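Local coordinates for putative isomerase YbhH (Escherichia coli, PDB 6OTV), which is of uncertain function but belongs to the PrpF family, related to the diaminopimelate epimerases, and is probably an isomerase, at residues 6-12 and 338-344. Numbering follows the deposited sequence.
Sequences CVMMRGG and TTRKIFS. With EDO (1,2-ethanediol), chain E; EDO (1,2-ethanediol), chain N.
A classic beta bulge shifts the antiparallel pairing of 6-12 with 338-344 by one residue: Ile342 and Phe343 both face Met8, whose O accepts from Ile342 N at 2.9 Å and from Phe343 N at 3.2 Å. Met8 N returns a bond to Phe343 O. As the extra residue, Ile342 points toward strand 6-11, its CD1 4.0 Å from Arg10 CB.

Beyond the bulge, Arg10 pairs with Arg340 through both backbone bonds, and Arg10 O takes a second donor, Thr339 OG1, at 2.6 Å. With Thr339 OG1 anti to the backbone N (chi1 -172°), the hydroxyl sits beside its own carbonyl carbon and points at Arg10 O; the Met9 side chain passes across Thr339 with its CE methyl against OG1. This pairing ties the N-terminal strand 3-11 to the late strand 332-344 within one lobe of the two-lobed fold expected of the diaminopimelate epimerase clan. Phe103 of helix 94-106 packs on Val7 and Met9, while Lys341 NZ forms a salt bridge with Glu106 of that helix.

On the face carrying Met8, Arg10 and Arg340, Arg10 bends at chi3 (60°), which lets NH1 donate a hydrogen bond to Thr338 OG1 (2.8 Å), 16° out of the guanidinium plane. Arg10 NH1 also donates to Gly12 O, 3.1 Å away and nearly in that plane, and Gly12 N donates to Thr338 O at 2.8 Å.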
ATOM      1  N   CYS A   6       7.934 -26.299  12.146  1.00 28.35           N
ATOM      2  CA  CYS A   6       7.675 -26.253  10.716  1.00 27.51           C
ATOM      3  C   CYS A   6       6.224 -26.620  10.439  1.00 28.51           C
ATOM      4  O   CYS A   6       5.602 -27.379  11.186  1.00 29.03           O
ATOM      5  CB  CYS A   6       8.623 -27.192   9.966  1.00 30.01           C
ATOM      6  SG  CYS A   6       8.407 -27.224   8.176  1.00 34.71           S
ATOM      7  N   VAL A   7       5.691 -26.057   9.356  1.00 27.46           N
ATOM      8  CA  VAL A   7       4.345 -26.350   8.879  1.00 26.08           C
ATOM      9  C   VAL A   7       4.437 -26.616   7.383  1.00 28.01           C
ATOM     10  O   VAL A   7       4.904 -25.756   6.627  1.00 35.03           O
ATOM     11  CB  VAL A   7       3.362 -25.196   9.157  1.00 32.36           C
ATOM     12  CG1 VAL A   7       2.022 -25.469   8.489  1.00 31.02           C
ATOM     13  CG2 VAL A   7       3.177 -24.980  10.653  1.00 27.59           C
ATOM     14  N   MET A   8       4.008 -27.801   6.954  1.00 25.22           N
ATOM     15  CA  MET A   8       3.889 -28.092   5.532  1.00 28.97           C
ATOM     16  C   MET A   8       2.498 -27.698   5.067  1.00 27.45           C
ATOM     17  O   MET A   8       1.499 -28.056   5.700  1.00 24.09           O
ATOM     18  CB  MET A   8       4.140 -29.569   5.227  1.00 27.07           C
ATOM     19  CG  MET A   8       4.059 -29.927   3.753  1.00 33.31           C
ATOM     20  SD  MET A   8       4.246 -31.701   3.461  1.00 39.14           S
ATOM     21  CE  MET A   8       5.898 -31.980   4.093  1.00 41.31           C
ATOM     22  N   MET A   9       2.439 -26.956   3.972  1.00 22.84           N
ATOM     23  CA  MET A   9       1.176 -26.577   3.366  1.00 25.57           C
ATOM     24  C   MET A   9       1.256 -26.796   1.866  1.00 26.94           C
ATOM     25  O   MET A   9       2.316 -26.633   1.253  1.00 29.08           O
ATOM     26  CB  MET A   9       0.818 -25.106   3.638  1.00 23.80           C
ATOM     27  CG  MET A   9       0.761 -24.713   5.102  1.00 30.14           C
ATOM     28  SD  MET A   9       0.213 -23.006   5.290  1.00 34.76           S
ATOM     29  CE  MET A   9      -1.512 -23.152   4.819  1.00 32.05           C
ATOM     30  N   ARG A  10       0.127 -27.178   1.281  1.00 27.10           N
ATOM     31  CA  ARG A  10      -0.043 -27.043  -0.157  1.00 25.97           C
ATOM     32  C   ARG A  10      -0.453 -25.607  -0.447  1.00 30.16           C
ATOM     33  O   ARG A  10      -1.438 -25.111   0.112  1.00 26.04           O
ATOM     34  CB  ARG A  10      -1.088 -28.019  -0.693  1.00 24.26           C
ATOM     35  CG  ARG A  10      -1.393 -27.816  -2.179  1.00 24.49           C
ATOM     36  CD  ARG A  10      -2.518 -28.712  -2.669  1.00 25.05           C
ATOM     37  NE  ARG A  10      -3.764 -28.467  -1.947  1.00 36.65           N
ATOM     38  CZ  ARG A  10      -4.573 -27.437  -2.176  1.00 32.29           C
ATOM     39  NH1 ARG A  10      -4.267 -26.541  -3.107  1.00 25.60           N
ATOM     40  NH2 ARG A  10      -5.687 -27.298  -1.469  1.00 28.12           N
ATOM     41  N   GLY A  11       0.324 -24.930  -1.284  1.00 29.84           N
ATOM     42  CA  GLY A  11      -0.052 -23.618  -1.762  1.00 26.62           C
ATOM     43  C   GLY A  11      -0.343 -23.677  -3.246  1.00 31.87           C
ATOM     44  O   GLY A  11       0.586 -23.733  -4.057  1.00 31.62           O
ATOM     45  N   GLY A  12      -1.617 -23.677  -3.612  1.00 32.80           N
ATOM     46  CA  GLY A  12      -1.969 -23.837  -5.012  1.00 31.05           C
ATOM     47  C   GLY A  12      -1.495 -25.188  -5.511  1.00 32.55           C
ATOM     48  O   GLY A  12      -1.842 -26.237  -4.957  1.00 28.63           O
ATOM     49  N   THR A 338      -6.170 -22.078  -4.060  1.00 33.73           N
ATOM     50  CA  THR A 338      -6.571 -22.774  -2.849  1.00 32.65           C
ATOM     51  C   THR A 338      -5.317 -23.177  -2.090  1.00 31.72           C
ATOM     52  O   THR A 338      -4.226 -23.270  -2.658  1.00 33.02           O
ATOM     53  CB  THR A 338      -7.425 -24.021  -3.134  1.00 33.96           C
ATOM     54  OG1 THR A 338      -6.602 -25.039  -3.720  1.00 34.59           O
ATOM     55  CG2 THR A 338      -8.583 -23.691  -4.077  1.00 31.09           C
ATOM     56  N   THR A 339      -5.483 -23.414  -0.794  1.00 26.17           N
ATOM     57  CA  THR A 339      -4.372 -23.833   0.043  1.00 33.01           C
ATOM     58  C   THR A 339      -4.898 -24.803   1.092  1.00 33.94           C
ATOM     59  O   THR A 339      -6.106 -24.895   1.328  1.00 32.10           O
ATOM     60  CB  THR A 339      -3.675 -22.628   0.699  1.00 34.81           C
ATOM     61  OG1 THR A 339      -2.479 -23.059   1.360  1.00 39.97           O
ATOM     62  CG2 THR A 339      -4.592 -21.957   1.711  1.00 28.23           C
ATOM     63  N   ARG A 340      -3.980 -25.541   1.710  1.00 27.98           N
ATOM     64  CA  ARG A 340      -4.364 -26.469   2.764  1.00 31.98           C
ATOM     65  C   ARG A 340      -3.171 -26.715   3.673  1.00 33.96           C
ATOM     66  O   ARG A 340      -2.049 -26.907   3.198  1.00 32.95           O
ATOM     67  CB  ARG A 340      -4.873 -27.795   2.187  1.00 32.44           C
ATOM     68  CG  ARG A 340      -5.649 -28.640   3.183  1.00 29.98           C
ATOM     69  CD  ARG A 340      -6.123 -29.941   2.559  1.00 30.64           C
ATOM     70  NE  ARG A 340      -5.039 -30.906   2.408  1.00 34.66           N
ATOM     71  CZ  ARG A 340      -4.632 -31.727   3.373  1.00 37.76           C
ATOM     72  NH1 ARG A 340      -5.214 -31.695   4.566  1.00 26.10           N
ATOM     73  NH2 ARG A 340      -3.637 -32.576   3.146  1.00 30.50           N
ATOM     74  N   LYS A 341      -3.423 -26.701   4.979  1.00 28.15           N
ATOM     75  CA  LYS A 341      -2.410 -27.087   5.950  1.00 30.42           C
ATOM     76  C   LYS A 341      -2.338 -28.606   6.018  1.00 28.82           C
ATOM     77  O   LYS A 341      -3.359 -29.277   6.196  1.00 33.60           O
ATOM     78  CB  LYS A 341      -2.733 -26.500   7.324  1.00 25.46           C
ATOM     79  CG  LYS A 341      -1.758 -26.910   8.416  1.00 29.52           C
ATOM     80  CD  LYS A 341      -2.080 -26.225   9.735  1.00 26.43           C
ATOM     81  CE  LYS A 341      -3.483 -26.560  10.208  1.00 28.77           C
ATOM     82  NZ  LYS A 341      -3.733 -26.036  11.581  1.00 35.22           N
ATOM     83  N   ILE A 342      -1.134 -29.148   5.866  1.00 28.36           N
ATOM     84  CA  ILE A 342      -0.921 -30.589   5.782  1.00 25.62           C
ATOM     85  C   ILE A 342      -0.305 -31.139   7.067  1.00 29.53           C
ATOM     86  O   ILE A 342      -0.865 -32.036   7.697  1.00 33.10           O
ATOM     87  CB  ILE A 342      -0.063 -30.948   4.550  1.00 24.66           C
ATOM     88  CG1 ILE A 342      -0.761 -30.490   3.268  1.00 24.64           C
ATOM     89  CG2 ILE A 342       0.224 -32.444   4.515  1.00 24.85           C
ATOM     90  CD1 ILE A 342       0.010 -30.795   2.001  1.00 24.55           C
ATOM     91  N   PHE A 343       0.815 -30.565   7.508  0.71 31.91           N
ATOM     92  CA  PHE A 343       1.595 -31.110   8.617  0.71 33.93           C
ATOM     93  C   PHE A 343       2.064 -29.962   9.500  0.71 36.22           C
ATOM     94  O   PHE A 343       2.718 -29.037   9.010  0.71 40.50           O
ATOM     95  CB  PHE A 343       2.794 -31.903   8.079  0.71 35.57           C
ATOM     96  CG  PHE A 343       3.300 -32.976   9.007  0.71 38.96           C
ATOM     97  CD1 PHE A 343       3.162 -32.860  10.380  0.71 39.50           C
ATOM     98  CD2 PHE A 343       3.926 -34.104   8.494  0.71 45.62           C
ATOM     99  CE1 PHE A 343       3.633 -33.847  11.225  0.71 44.04           C
ATOM    100  CE2 PHE A 343       4.401 -35.096   9.333  0.71 45.15           C
ATOM    101  CZ  PHE A 343       4.254 -34.968  10.702  0.71 46.43           C
ATOM    102  N   SER A 344       1.747 -30.021  10.794  1.00 29.92           N
ATOM    103  CA  SER A 344       2.186 -29.021  11.756  1.00 34.81           C
ATOM    104  C   SER A 344       2.940 -29.729  12.869  1.00 33.93           C
ATOM    105  O   SER A 344       2.435 -30.701  13.442  1.00 33.38           O
ATOM    106  CB  SER A 344       1.009 -28.230  12.330  1.00 29.75           C
ATOM    107  OG  SER A 344       1.480 -27.161  13.129  1.00 42.84           O
TER
HETATM  108  C1  EDO E 403      -8.740 -27.559  -4.131  0.60 14.08           C
HETATM  109  O1  EDO E 403      -7.829 -26.758  -4.888  0.60 13.07           O
HETATM  110  C2  EDO E 403      -7.993 -28.787  -3.630  0.60 19.87           C
HETATM  111  O2  EDO E 403      -8.882 -29.763  -3.076  0.60 13.96           O
HETATM  112  C1  EDO N 412      -8.168 -29.436   6.795  1.00 59.47           C
HETATM  113  O1  EDO N 412      -7.712 -30.039   5.580  1.00 56.08           O
HETATM  114  C2  EDO N 412      -6.975 -28.864   7.554  1.00 58.66           C
HETATM  115  O2  EDO N 412      -6.105 -28.182   6.642  1.00 51.96           O